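Glycoside hydrolase (Streptococcus pneumoniae serotype 4, PDB 6ORH) probably hydrolyses terminal alpha-L-fucose from host glycans, as a family 29 glycoside hydrolase built from a TIM-barrel catalytic domain and a galactose-binding-like domain. Local coordinates at residues Val398-Val403 against Ala422-Gln427; Pro336-Asp341 against Ala357-Leu362; Glu58-Leu63 against Thr114-Asp119; Gln270-Leu275 against Ile309-Glu314. The protein carries 2 engineered substitutions. All coordinates share one frame; numbering follows the deposited sequence.

Contact 1: Val398-Val403 against Ala422-Gln427; sequences VEVDGV and AVVEAQ
The flat group at this contact is the peptide carbonyl of Glu399. The methyl of Ala426 lies off one side of the peptide plane, its CB 3.9 Å from Glu399 O, while water 1 approaches from the other side, nearer the CA end. Water 2 comes in on the side of the Val400 nitrogen. Both waters donate to Glu399 O, so a single carbonyl oxygen receives two bonds; water 1 then accepts from Gln427 N, and water 2 donates to Glu425 O at 2.9 Å. No direct hydrogen bond joins the segments, and the polar half of the contact is thus relayed through water. The other half is apolar. Val398 and Val424 meet tip to tip through their CG2 methyls, 4.1 Å apart. Val400 crosses Val424 obliquely, CG2 to CG2 at 3.9 Å, so one methyl of Val424 serves both partners; it reaches them because it stands opposite its own backbone nitrogen. Strands 391-400 and 417-426 belong to the two antiparallel sheets of the galactose-binding-like beta-sandwich, and here they face each other across it, their local axes 7.1 Å apart at closest and turned 75°. At Gln427 the chain turns the corner between the sheets and runs on as strand 428-436, beside 391-400. On the other segment, Val400 to Val403 form a type I' turn, closed by Val403 N to Val400 O at 3.0 Å, with Val400 N to Val403 O as the partner bond of the hairpin. This hairpin carries Val403 to a bound N-acetylglucosamine residue, which it touches, and to Trp39 of the second subunit.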
loop_
_atom_site.group_PDB
_atom_site.type_symbol
_atom_site.label_atom_id
_atom_site.label_comp_id
_atom_site.label_asym_id
_atom_site.label_seq_id
_atom_site.Cartn_x
_atom_site.Cartn_y
_atom_site.Cartn_z
ATOM N N VAL A 398 9.247 17.811 -5.370
ATOM C CA VAL A 398 10.598 18.166 -5.784
ATOM C C VAL A 398 10.498 19.097 -6.989
ATOM O O VAL A 398 9.597 18.941 -7.805
ATOM C CB VAL A 398 11.448 16.919 -6.075
ATOM C CG1 VAL A 398 11.734 16.140 -4.787
ATOM C CG2 VAL A 398 10.800 16.005 -7.103
ATOM N N GLU A 399 11.384 20.094 -7.049
ATOM C CA GLU A 399 11.346 21.014 -8.182
ATOM C C GLU A 399 12.181 20.446 -9.330
ATOM O O GLU A 399 13.357 20.145 -9.148
ATOM C CB GLU A 399 11.843 22.394 -7.763
ATOM C CG GLU A 399 11.580 23.448 -8.846
ATOM C CD GLU A 399 12.017 24.852 -8.446
ATOM O OE1 GLU A 399 13.045 24.970 -7.761
ATOM O OE2 GLU A 399 11.297 25.821 -8.788
ATOM N N VAL A 400 11.543 20.319 -10.502
ATOM C CA VAL A 400 12.162 19.735 -11.679
ATOM C C VAL A 400 11.917 20.703 -12.823
ATOM O O VAL A 400 10.771 20.905 -13.249
ATOM C CB VAL A 400 11.619 18.326 -11.987
ATOM C CG1 VAL A 400 12.230 17.758 -13.262
ATOM C CG2 VAL A 400 11.835 17.374 -10.819
ATOM N N ASP A 401 13.009 21.336 -13.274
ATOM C CA ASP A 401 12.937 22.266 -14.387
ATOM C C ASP A 401 11.922 23.367 -14.094
ATOM O O ASP A 401 11.144 23.751 -14.968
ATOM C CB ASP A 401 12.604 21.524 -15.684
ATOM C CG ASP A 401 13.840 20.971 -16.354
ATOM O OD1 ASP A 401 14.608 21.791 -16.896
ATOM O OD2 ASP A 401 14.038 19.736 -16.299
ATOM N N GLY A 402 11.904 23.855 -12.853
ATOM C CA GLY A 402 11.044 24.966 -12.499
ATOM C C GLY A 402 9.581 24.591 -12.233
ATOM O O GLY A 402 8.765 25.466 -11.950
ATOM N N VAL A 403 9.253 23.292 -12.238
ATOM C CA VAL A 403 7.889 22.908 -11.879
ATOM C C VAL A 403 7.959 22.022 -10.632
ATOM O O VAL A 403 8.733 21.085 -10.615
ATOM C CB VAL A 403 7.173 22.149 -13.017
ATOM C CG1 VAL A 403 5.760 21.715 -12.616
ATOM C CG2 VAL A 403 7.140 22.952 -14.319
ATOM N N ALA A 422 10.226 7.875 -7.441
ATOM C CA ALA A 422 11.080 7.720 -8.606
ATOM C C ALA A 422 12.411 8.417 -8.347
ATOM O O ALA A 422 12.460 9.479 -7.727
ATOM C CB ALA A 422 10.394 8.319 -9.806
ATOM N N VAL A 423 13.492 7.818 -8.846
ATOM C CA VAL A 423 14.805 8.422 -8.710
ATOM C C VAL A 423 14.771 9.779 -9.420
ATOM O O VAL A 423 14.275 9.870 -10.538
ATOM C CB VAL A 423 15.898 7.493 -9.278
ATOM C CG1 VAL A 423 15.579 7.067 -10.700
ATOM C CG2 VAL A 423 17.278 8.128 -9.185
ATOM N N VAL A 424 15.252 10.825 -8.741
ATOM C CA VAL A 424 15.163 12.198 -9.222
ATOM C C VAL A 424 16.470 12.910 -8.889
ATOM O O VAL A 424 17.111 12.623 -7.879
ATOM C CB VAL A 424 13.922 12.931 -8.666
ATOM C CG1 VAL A 424 13.965 13.124 -7.157
ATOM C CG2 VAL A 424 13.722 14.278 -9.336
ATOM N N GLU A 425 16.886 13.826 -9.782
ATOM C CA GLU A 425 17.982 14.737 -9.490
ATOM C C GLU A 425 17.383 16.114 -9.222
ATOM O O GLU A 425 16.697 16.669 -10.091
ATOM C CB GLU A 425 18.986 14.782 -10.650
ATOM C CG GLU A 425 20.210 15.636 -10.346
ATOM C CD GLU A 425 21.254 15.690 -11.458
ATOM O OE1 GLU A 425 20.866 15.971 -12.600
ATOM O OE2 GLU A 425 22.438 15.419 -11.185
ATOM N N ALA A 426 17.603 16.634 -8.004
ATOM C CA ALA A 426 16.938 17.854 -7.578
ATOM C C ALA A 426 17.728 18.528 -6.467
ATOM O O ALA A 426 18.523 17.895 -5.768
ATOM C CB ALA A 426 15.507 17.570 -7.162
ATOM N N GLN A 427 17.495 19.830 -6.326
ATOM C CA GLN A 427 18.159 20.628 -5.323
ATOM C C GLN A 427 17.148 21.129 -4.293
ATOM O O GLN A 427 17.530 21.425 -3.161
ATOM C CB GLN A 427 18.855 21.807 -6.007
ATOM C CG GLN A 427 19.545 22.735 -5.023
ATOM C CD GLN A 427 20.503 23.669 -5.724
ATOM O OE1 GLN A 427 21.019 23.364 -6.803
ATOM N NE2 GLN A 427 20.706 24.819 -5.110
HETATM O O HOH W 1 15.376 21.284 -7.648
HETATM O O HOH W 2 15.651 19.294 -10.497
#

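Contact 2: Pro336-Asp341 against Ala357-Leu362; sequences PALSAD and ASDADL
Leu338 sends its CG opposite the backbone nitrogen (chi1 -178°), while Asp359 holds its carboxylate between its own backbone nitrogen and carbonyl carbon (chi1 60°), and the two side chains cross at about a right angle, with Leu338 CD1 against the carboxylate, 3.5 Å from Asp359 OD2. The backbones are tied by one hydrogen bond, Leu338 N to Ala357 O at 2.8 Å. Ala337 CA adds a CH...O contact to the same oxygen at 3.4 Å, so Ala357 O faces two successive residues of the other segment. Farther along, the Pro336 ring rests on Ser358 and Ala360: Pro336 CB is 3.6 Å from Ser358 OG and 3.9 Å from Ala360 CB. Ser358 OG accepts from Ala360 N at 3.1 Å, an ST turn that bends the chain and sets the alanine methyl against the proline. Pro336 O is engaged by Trp356 NE1, and Ile364 of strand 364-370 touches both Pro336 and Ser358. The two loops bracket His346, Asp349, Leu351 and Ser354, known calcium ligands of this protein, though no ion is bound to this chain. They follow strands 332-334 and 356-357, outermost strands of the two different sheets of an F5/8 type C-like beta-sandwich.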
loop_
_atom_site.group_PDB
_atom_site.type_symbol
_atom_site.label_atom_id
_atom_site.label_comp_id
_atom_site.label_asym_id
_atom_site.label_seq_id
_atom_site.Cartn_x
_atom_site.Cartn_y
_atom_site.Cartn_z
ATOM N N PRO A 336 7.733 27.855 8.517
ATOM C CA PRO A 336 7.387 28.388 9.827
ATOM C C PRO A 336 8.045 27.552 10.920
ATOM O O PRO A 336 8.314 26.354 10.734
ATOM C CB PRO A 336 5.861 28.315 9.813
ATOM C CG PRO A 336 5.562 27.134 8.926
ATOM C CD PRO A 336 6.631 27.135 7.847
ATOM N N ALA A 337 8.321 28.189 12.056
ATOM C CA ALA A 337 8.875 27.478 13.195
ATOM C C ALA A 337 8.464 28.179 14.481
ATOM O O ALA A 337 8.409 29.406 14.548
ATOM C CB ALA A 337 10.382 27.304 13.098
ATOM N N LEU A 338 8.215 27.374 15.511
ATOM C CA LEU A 338 7.597 27.851 16.731
ATOM C C LEU A 338 8.495 28.889 17.405
ATOM O O LEU A 338 7.996 29.882 17.936
ATOM C CB LEU A 338 7.378 26.636 17.648
ATOM C CG LEU A 338 6.697 26.907 18.987
ATOM C CD1 LEU A 338 5.303 27.484 18.773
ATOM C CD2 LEU A 338 6.606 25.615 19.782
ATOM N N SER A 339 9.803 28.606 17.397
ATOM C CA SER A 339 10.806 29.380 18.128
ATOM C C SER A 339 12.195 28.943 17.673
ATOM O O SER A 339 12.354 27.968 16.954
ATOM C CB SER A 339 10.655 29.179 19.629
ATOM O OG SER A 339 11.193 27.933 20.024
ATOM N N ALA A 340 13.238 29.674 18.107
ATOM C CA ALA A 340 14.611 29.269 17.854
ATOM C C ALA A 340 14.913 27.870 18.390
ATOM O O ALA A 340 15.723 27.148 17.817
ATOM C CB ALA A 340 15.550 30.317 18.454
ATOM N N ASP A 341 14.280 27.502 19.512
ATOM C CA ASP A 341 14.514 26.209 20.138
ATOM C C ASP A 341 13.902 25.079 19.294
ATOM O O ASP A 341 14.317 23.933 19.449
ATOM C CB ASP A 341 13.974 26.181 21.568
ATOM C CG ASP A 341 14.784 26.995 22.572
ATOM O OD1 ASP A 341 15.896 27.419 22.226
ATOM O OD2 ASP A 341 14.307 27.177 23.695
ATOM N N ALA A 357 9.298 22.320 15.281
ATOM C CA ALA A 357 7.866 22.338 15.563
ATOM C C ALA A 357 7.298 23.640 15.023
ATOM O O ALA A 357 8.044 24.610 14.839
ATOM C CB ALA A 357 7.606 22.207 17.047
ATOM N N SER A 358 5.991 23.652 14.725
ATOM C CA SER A 358 5.297 24.861 14.309
ATOM C C SER A 358 3.830 24.793 14.722
ATOM O O SER A 358 3.179 23.760 14.538
ATOM C CB SER A 358 5.398 25.076 12.832
ATOM O OG SER A 358 4.701 26.267 12.480
ATOM N N ASP A 359 3.320 25.911 15.250
ATOM C CA ASP A 359 1.908 26.044 15.574
ATOM C C ASP A 359 1.189 26.814 14.463
ATOM O O ASP A 359 0.073 27.296 14.661
ATOM C CB ASP A 359 1.733 26.707 16.948
ATOM C CG ASP A 359 2.347 28.097 17.009
ATOM O OD1 ASP A 359 3.030 28.479 16.036
ATOM O OD2 ASP A 359 2.169 28.777 18.040
ATOM N N ALA A 360 1.819 26.938 13.289
ATOM C CA ALA A 360 1.214 27.650 12.170
ATOM C C ALA A 360 -0.002 26.882 11.655
ATOM O O ALA A 360 -0.100 25.675 11.871
ATOM C CB ALA A 360 2.206 27.843 11.052
ATOM N N ASP A 361 -0.900 27.579 10.953
ATOM C CA ASP A 361 -2.052 26.928 10.335
ATOM C C ASP A 361 -1.578 25.956 9.256
ATOM O O ASP A 361 -0.654 26.260 8.503
ATOM C CB ASP A 361 -2.953 27.960 9.647
ATOM C CG ASP A 361 -3.684 28.890 10.599
ATOM O OD1 ASP A 361 -3.662 28.629 11.814
ATOM O OD2 ASP A 361 -4.285 29.877 10.104
ATOM N N LEU A 362 -2.262 24.808 9.141
ATOM C CA LEU A 362 -1.947 23.884 8.063
ATOM C C LEU A 362 -2.622 24.362 6.779
ATOM O O LEU A 362 -3.665 25.029 6.845
ATOM C CB LEU A 362 -2.412 22.471 8.444
ATOM C CG LEU A 362 -1.869 21.859 9.741
ATOM C CD1 LEU A 362 -2.145 20.376 9.737
ATOM C CD2 LEU A 362 -0.381 22.061 9.920
#

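Contact 3: Glu58-Leu63 against Thr114-Asp119; sequences EWVRVL and TEFDMD
Phe116 and Arg61 lie side by side and point the same way, so that the ring runs along the aliphatic part of the arginine. Arg61 CA sits over one face in a CH-pi contact, 4.1 Å from the Phe116 ring centroid, and Arg61 CB reaches Phe116 CZ at 3.7 Å. The guanidinium bends away and is inclined 55° to the ring. It grips Glu58, one turn back, side-on: NE donates to OE2 and NH2 to OE1, each about 2.8 Å long and nearly in the guanidinium plane, which fixes its rotation; NH1 forms a salt bridge with Glu65 OE2. Val60 CG1 slants in against Phe116 CB, 3.6 Å away, and the same methyl touches Met118 CB. Met118 doubles back along its bent chain and lays CE on Leu63 CB at 3.8 Å. Phe116, in the last turn of helix 105-116, and Met118, just past the Schellman motif at Asp117, both meet helix 56-65; the positive phi of Asp117 redirects the backbone into strand 119-124. Leu71 of strand 70-74 touches all three of Val60, Leu63 and Met118. Two neighbouring outer helices packed against each other and on a parallel strand are the repeating pattern of a TIM barrel, here the alpha-L-fucosidase domain.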
loop_
_atom_site.group_PDB
_atom_site.type_symbol
_atom_site.label_atom_id
_atom_site.label_comp_id
_atom_site.label_asym_id
_atom_site.label_seq_id
_atom_site.Cartn_x
_atom_site.Cartn_y
_atom_site.Cartn_z
ATOM N N GLU A 58 26.380 -19.623 17.073
ATOM C CA GLU A 58 26.360 -19.261 15.659
ATOM C C GLU A 58 25.050 -18.559 15.308
ATOM O O GLU A 58 25.057 -17.666 14.474
ATOM C CB GLU A 58 26.555 -20.473 14.742
ATOM C CG GLU A 58 28.024 -20.866 14.698
ATOM C CD GLU A 58 28.862 -19.747 14.109
ATOM O OE1 GLU A 58 28.791 -19.571 12.869
ATOM O OE2 GLU A 58 29.570 -19.044 14.880
ATOM N N TRP A 59 23.933 -18.965 15.944
ATOM C CA TRP A 59 22.682 -18.265 15.669
ATOM C C TRP A 59 22.855 -16.811 16.091
ATOM O O TRP A 59 22.558 -15.887 15.331
ATOM C CB TRP A 59 21.508 -18.859 16.453
ATOM C CG TRP A 59 21.223 -20.320 16.257
ATOM C CD1 TRP A 59 21.780 -21.195 15.358
ATOM C CD2 TRP A 59 20.270 -21.067 17.030
ATOM N NE1 TRP A 59 21.223 -22.442 15.539
ATOM C CE2 TRP A 59 20.294 -22.388 16.556
ATOM C CE3 TRP A 59 19.383 -20.739 18.082
ATOM C CZ2 TRP A 59 19.477 -23.381 17.102
ATOM C CZ3 TRP A 59 18.565 -21.719 18.606
ATOM C CH2 TRP A 59 18.626 -23.037 18.140
ATOM N N VAL A 60 23.333 -16.614 17.336
ATOM C CA VAL A 60 23.459 -15.260 17.848
ATOM C C VAL A 60 24.501 -14.458 17.061
ATOM O O VAL A 60 24.246 -13.290 16.739
ATOM C CB VAL A 60 23.769 -15.271 19.356
ATOM C CG1 VAL A 60 24.050 -13.854 19.871
ATOM C CG2 VAL A 60 22.644 -15.947 20.140
ATOM N N ARG A 61 25.666 -15.068 16.758
ATOM C CA ARG A 61 26.730 -14.329 16.069
ATOM C C ARG A 61 26.220 -13.797 14.723
ATOM O O ARG A 61 26.405 -12.619 14.406
ATOM C CB ARG A 61 27.968 -15.214 15.861
ATOM C CG ARG A 61 29.096 -14.463 15.151
ATOM C CD ARG A 61 30.294 -15.379 14.889
ATOM N NE ARG A 61 30.031 -16.412 13.891
ATOM C CZ ARG A 61 30.063 -16.225 12.561
ATOM N NH1 ARG A 61 30.378 -15.033 12.057
ATOM N NH2 ARG A 61 29.785 -17.234 11.757
ATOM N N VAL A 62 25.570 -14.651 13.941
ATOM C CA VAL A 62 25.109 -14.261 12.616
ATOM C C VAL A 62 24.040 -13.179 12.758
ATOM O O VAL A 62 24.076 -12.172 12.054
ATOM C CB VAL A 62 24.628 -15.458 11.782
ATOM C CG1 VAL A 62 23.817 -15.005 10.571
ATOM C CG2 VAL A 62 25.842 -16.262 11.301
ATOM N N LEU A 63 23.115 -13.368 13.703
ATOM C CA LEU A 63 22.104 -12.320 13.884
ATOM C C LEU A 63 22.725 -10.983 14.306
ATOM O O LEU A 63 22.305 -9.932 13.830
ATOM C CB LEU A 63 21.049 -12.803 14.888
ATOM C CG LEU A 63 20.212 -13.990 14.423
ATOM C CD1 LEU A 63 19.336 -14.506 15.568
ATOM C CD2 LEU A 63 19.383 -13.618 13.194
ATOM N N THR A 114 24.136 -13.154 25.923
ATOM C CA THR A 114 24.830 -12.321 26.895
ATOM C C THR A 114 26.201 -11.885 26.346
ATOM O O THR A 114 26.579 -10.701 26.419
ATOM C CB THR A 114 24.908 -13.061 28.227
ATOM O OG1 THR A 114 23.557 -13.280 28.674
ATOM C CG2 THR A 114 25.678 -12.284 29.271
ATOM N N GLU A 115 26.906 -12.842 25.744
ATOM C CA GLU A 115 28.227 -12.555 25.185
ATOM C C GLU A 115 28.156 -11.452 24.128
ATOM O O GLU A 115 29.005 -10.536 24.097
ATOM C CB GLU A 115 28.819 -13.834 24.598
ATOM C CG GLU A 115 30.208 -13.594 24.012
ATOM C CD GLU A 115 30.830 -14.753 23.262
ATOM O OE1 GLU A 115 30.253 -15.851 23.223
ATOM O OE2 GLU A 115 31.935 -14.530 22.720
ATOM N N PHE A 116 27.115 -11.499 23.291
ATOM C CA PHE A 116 26.978 -10.596 22.154
ATOM C C PHE A 116 26.128 -9.364 22.479
ATOM O O PHE A 116 25.902 -8.530 21.596
ATOM C CB PHE A 116 26.419 -11.351 20.943
ATOM C CG PHE A 116 27.462 -12.163 20.219
ATOM C CD1 PHE A 116 27.769 -13.456 20.623
ATOM C CD2 PHE A 116 28.140 -11.626 19.132
ATOM C CE1 PHE A 116 28.743 -14.200 19.969
ATOM C CE2 PHE A 116 29.088 -12.382 18.452
ATOM C CZ PHE A 116 29.392 -13.657 18.885
ATOM N N ASP A 117 25.660 -9.244 23.738
ATOM C CA ASP A 117 24.749 -8.162 24.107
ATOM C C ASP A 117 23.580 -8.121 23.120
ATOM O O ASP A 117 23.227 -7.081 22.567
ATOM C CB ASP A 117 25.452 -6.801 24.169
ATOM C CG ASP A 117 24.611 -5.732 24.847
ATOM O OD1 ASP A 117 23.696 -6.102 25.623
ATOM O OD2 ASP A 117 24.841 -4.527 24.556
ATOM N N MET A 118 22.974 -9.299 22.920
ATOM C CA MET A 118 21.781 -9.479 22.103
ATOM C C MET A 118 20.583 -9.548 23.046
ATOM O O MET A 118 20.518 -10.431 23.897
ATOM C CB MET A 118 21.861 -10.800 21.330
ATOM C CG MET A 118 20.596 -11.132 20.549
ATOM S SD MET A 118 20.267 -10.090 19.156
ATOM C CE MET A 118 21.480 -10.700 17.980
ATOM N N ASP A 119 19.673 -8.565 22.962
ATOM C CA ASP A 119 18.494 -8.632 23.818
ATOM C C ASP A 119 17.679 -9.882 23.513
ATOM O O ASP A 119 17.718 -10.410 22.386
ATOM C CB ASP A 119 17.631 -7.382 23.673
ATOM C CG ASP A 119 18.295 -6.146 24.270
ATOM O OD1 ASP A 119 19.266 -6.252 25.043
ATOM O OD2 ASP A 119 17.825 -5.067 23.950
#

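Contact 4: Gln270-Leu275 against Ile309-Glu314; sequences QDPKSL and IERLYE
Arg311 reaches across to the loop 270-275 and donates NH1 to Lys273 O, 2.7 Å away with an N-H...O angle of 146°. The bond is not an ideal one: the donor stands 39° above the carbonyl plane of Lys273, and the oxygen is tilted somewhat from the guanidinium plane. The same NH1 donates to water 3 at 2.8 Å, and that water donates in turn to Pro272 O, so two consecutive loop carbonyls are bound by one nitrogen, directly and through water. Pro272 O and the water lie near the edge of the guanidinium, while Leu275 N is over one face. The methylenes take part as well, with Arg311 CD 3.5 Å from Leu275 N. Bends at the second and third side-chain torsions fold the arginine along the loop. Leu275 extends past it and rests CD1 on Glu314 O at 3.9 Å.

A second layer holds these groups. Arg311 NE forms a salt bridge with Glu314 OE1, 2.9 Å long, one turn further along helix 306-322; the partner lies in the guanidinium plane, though the oxygen is met from above the carboxylate plane. The loop is set by Ser274, the N-cap of helix 275-284, which caps a backbone N of the first turn with its side chain while its own N bonds Glu277 OE2, and by Lys273, whose NZ bonds Ser259 O. Leu278 also touches Arg311. With NE and NH1 both engaged, the guanidinium is held against rotation, and its positive charge is probably balanced by Glu314 while it polarises the Lys273 carbonyl beside the neighbouring helix start.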
loop_
_atom_site.group_PDB
_atom_site.type_symbol
_atom_site.label_atom_id
_atom_site.label_comp_id
_atom_site.label_asym_id
_atom_site.label_seq_id
_atom_site.Cartn_x
_atom_site.Cartn_y
_atom_site.Cartn_z
ATOM N N GLN A 270 11.893 -25.770 1.193
ATOM C CA GLN A 270 11.595 -24.351 1.085
ATOM C C GLN A 270 12.869 -23.534 0.895
ATOM O O GLN A 270 13.961 -23.919 1.317
ATOM C CB GLN A 270 10.825 -23.891 2.321
ATOM C CG GLN A 270 9.384 -24.384 2.308
ATOM C CD GLN A 270 8.552 -23.954 3.496
ATOM O OE1 GLN A 270 8.993 -23.172 4.345
ATOM N NE2 GLN A 270 7.340 -24.490 3.569
ATOM N N ASP A 271 12.700 -22.361 0.292
ATOM C CA ASP A 271 13.798 -21.435 0.106
ATOM C C ASP A 271 13.501 -20.128 0.829
ATOM O O ASP A 271 12.328 -19.747 0.937
ATOM C CB ASP A 271 13.959 -21.149 -1.387
ATOM C CG ASP A 271 14.450 -22.376 -2.138
ATOM O OD1 ASP A 271 15.495 -22.907 -1.751
ATOM O OD2 ASP A 271 13.785 -22.781 -3.108
ATOM N N PRO A 272 14.530 -19.367 1.265
ATOM C CA PRO A 272 14.314 -18.039 1.843
ATOM C C PRO A 272 13.839 -17.043 0.791
ATOM O O PRO A 272 14.092 -17.208 -0.407
ATOM C CB PRO A 272 15.692 -17.571 2.310
ATOM C CG PRO A 272 16.639 -18.391 1.427
ATOM C CD PRO A 272 15.961 -19.718 1.197
ATOM N N LYS A 273 13.179 -15.986 1.273
ATOM C CA LYS A 273 12.768 -14.876 0.433
ATOM C C LYS A 273 13.962 -14.260 -0.287
ATOM O O LYS A 273 15.087 -14.218 0.214
ATOM C CB LYS A 273 12.048 -13.855 1.326
ATOM C CG LYS A 273 10.651 -14.319 1.717
ATOM C CD LYS A 273 9.965 -13.332 2.652
ATOM C CE LYS A 273 8.521 -13.666 3.002
ATOM N NZ LYS A 273 8.331 -15.010 3.583
ATOM N N SER A 274 13.721 -13.689 -1.478
ATOM C CA SER A 274 14.772 -12.946 -2.162
ATOM C C SER A 274 15.139 -11.656 -1.423
ATOM O O SER A 274 14.351 -11.131 -0.610
ATOM C CB SER A 274 14.341 -12.597 -3.583
ATOM O OG SER A 274 13.226 -11.697 -3.535
ATOM N N LEU A 275 16.300 -11.094 -1.769
ATOM C CA LEU A 275 16.652 -9.777 -1.268
ATOM C C LEU A 275 15.550 -8.768 -1.611
ATOM O O LEU A 275 15.167 -7.970 -0.770
ATOM C CB LEU A 275 18.018 -9.322 -1.788
ATOM C CG LEU A 275 18.465 -7.942 -1.321
ATOM C CD1 LEU A 275 18.627 -7.904 0.199
ATOM C CD2 LEU A 275 19.762 -7.521 -2.011
ATOM N N ILE A 309 21.550 -17.659 5.793
ATOM C CA ILE A 309 22.640 -16.862 6.299
ATOM C C ILE A 309 23.139 -15.880 5.230
ATOM O O ILE A 309 23.332 -14.694 5.507
ATOM C CB ILE A 309 23.768 -17.785 6.815
ATOM C CG1 ILE A 309 23.287 -18.611 8.012
ATOM C CG2 ILE A 309 24.992 -16.953 7.163
ATOM C CD1 ILE A 309 24.227 -19.802 8.353
ATOM N N GLU A 310 23.378 -16.384 4.005
ATOM C CA GLU A 310 23.855 -15.528 2.931
ATOM C C GLU A 310 22.891 -14.349 2.737
ATOM O O GLU A 310 23.334 -13.202 2.604
ATOM C CB GLU A 310 23.983 -16.379 1.663
ATOM C CG GLU A 310 24.512 -15.611 0.478
ATOM C CD GLU A 310 24.986 -16.613 -0.558
ATOM O OE1 GLU A 310 26.230 -16.761 -0.689
ATOM O OE2 GLU A 310 24.116 -17.292 -1.180
ATOM N N ARG A 311 21.597 -14.661 2.783
ATOM C CA ARG A 311 20.539 -13.688 2.531
ATOM C C ARG A 311 20.518 -12.623 3.635
ATOM O O ARG A 311 20.319 -11.435 3.365
ATOM C CB ARG A 311 19.224 -14.454 2.370
ATOM C CG ARG A 311 18.013 -13.606 2.007
ATOM C CD ARG A 311 18.151 -12.846 0.695
ATOM N NE ARG A 311 18.929 -13.471 -0.374
ATOM C CZ ARG A 311 18.538 -14.474 -1.148
ATOM N NH1 ARG A 311 17.375 -15.070 -0.960
ATOM N NH2 ARG A 311 19.348 -14.899 -2.110
ATOM N N LEU A 312 20.774 -13.028 4.892
ATOM C CA LEU A 312 20.834 -12.025 5.949
ATOM C C LEU A 312 21.999 -11.046 5.780
ATOM O O LEU A 312 21.848 -9.864 6.075
ATOM C CB LEU A 312 20.892 -12.713 7.322
ATOM C CG LEU A 312 19.666 -13.516 7.726
ATOM C CD1 LEU A 312 19.926 -14.127 9.094
ATOM C CD2 LEU A 312 18.436 -12.605 7.760
ATOM N N TYR A 313 23.185 -11.538 5.346
ATOM C CA TYR A 313 24.297 -10.637 5.102
ATOM C C TYR A 313 23.971 -9.711 3.921
ATOM O O TYR A 313 24.281 -8.532 3.988
ATOM C CB TYR A 313 25.598 -11.421 4.862
ATOM C CG TYR A 313 26.225 -11.943 6.136
ATOM C CD1 TYR A 313 26.999 -11.125 6.948
ATOM C CD2 TYR A 313 25.979 -13.246 6.548
ATOM C CE1 TYR A 313 27.550 -11.599 8.130
ATOM C CE2 TYR A 313 26.515 -13.735 7.733
ATOM C CZ TYR A 313 27.283 -12.904 8.524
ATOM O OH TYR A 313 27.782 -13.384 9.707
ATOM N N GLU A 314 23.288 -10.246 2.915
ATOM C CA GLU A 314 22.952 -9.443 1.736
ATOM C C GLU A 314 21.988 -8.333 2.162
ATOM O O GLU A 314 22.102 -7.202 1.708
ATOM C CB GLU A 314 22.248 -10.289 0.678
ATOM C CG GLU A 314 23.218 -11.194 -0.074
ATOM C CD GLU A 314 22.585 -12.159 -1.057
ATOM O OE1 GLU A 314 21.349 -12.141 -1.204
ATOM O OE2 GLU A 314 23.339 -12.953 -1.675
HETATM O O HOH W 3 16.142 -17.308 -2.102
#

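How the contacts relate
The contacts fall into two pairs, one for each domain. Contacts 3 and 4 lie in the alpha-L-fucosidase barrel, centres 19 Å apart, and touch: helix 56-65 packs on helix 306-322, with Val62 CG2 3.8 Å from Tyr313 OH. Contacts 1 and 2 lie in the galactose-binding-like beta-sandwich, centres 26 Å apart and not touching. Between the domains the centres are 35 to 45 Å apart. All four follow in series along the chain, contact 3 first, then 4, 2 and 1, and none encloses another. Two contacts thus join parts of the barrel and two join parts of the sandwich, with none bridging the domains; bound sugars are found in both domains, one of them beside contact 1.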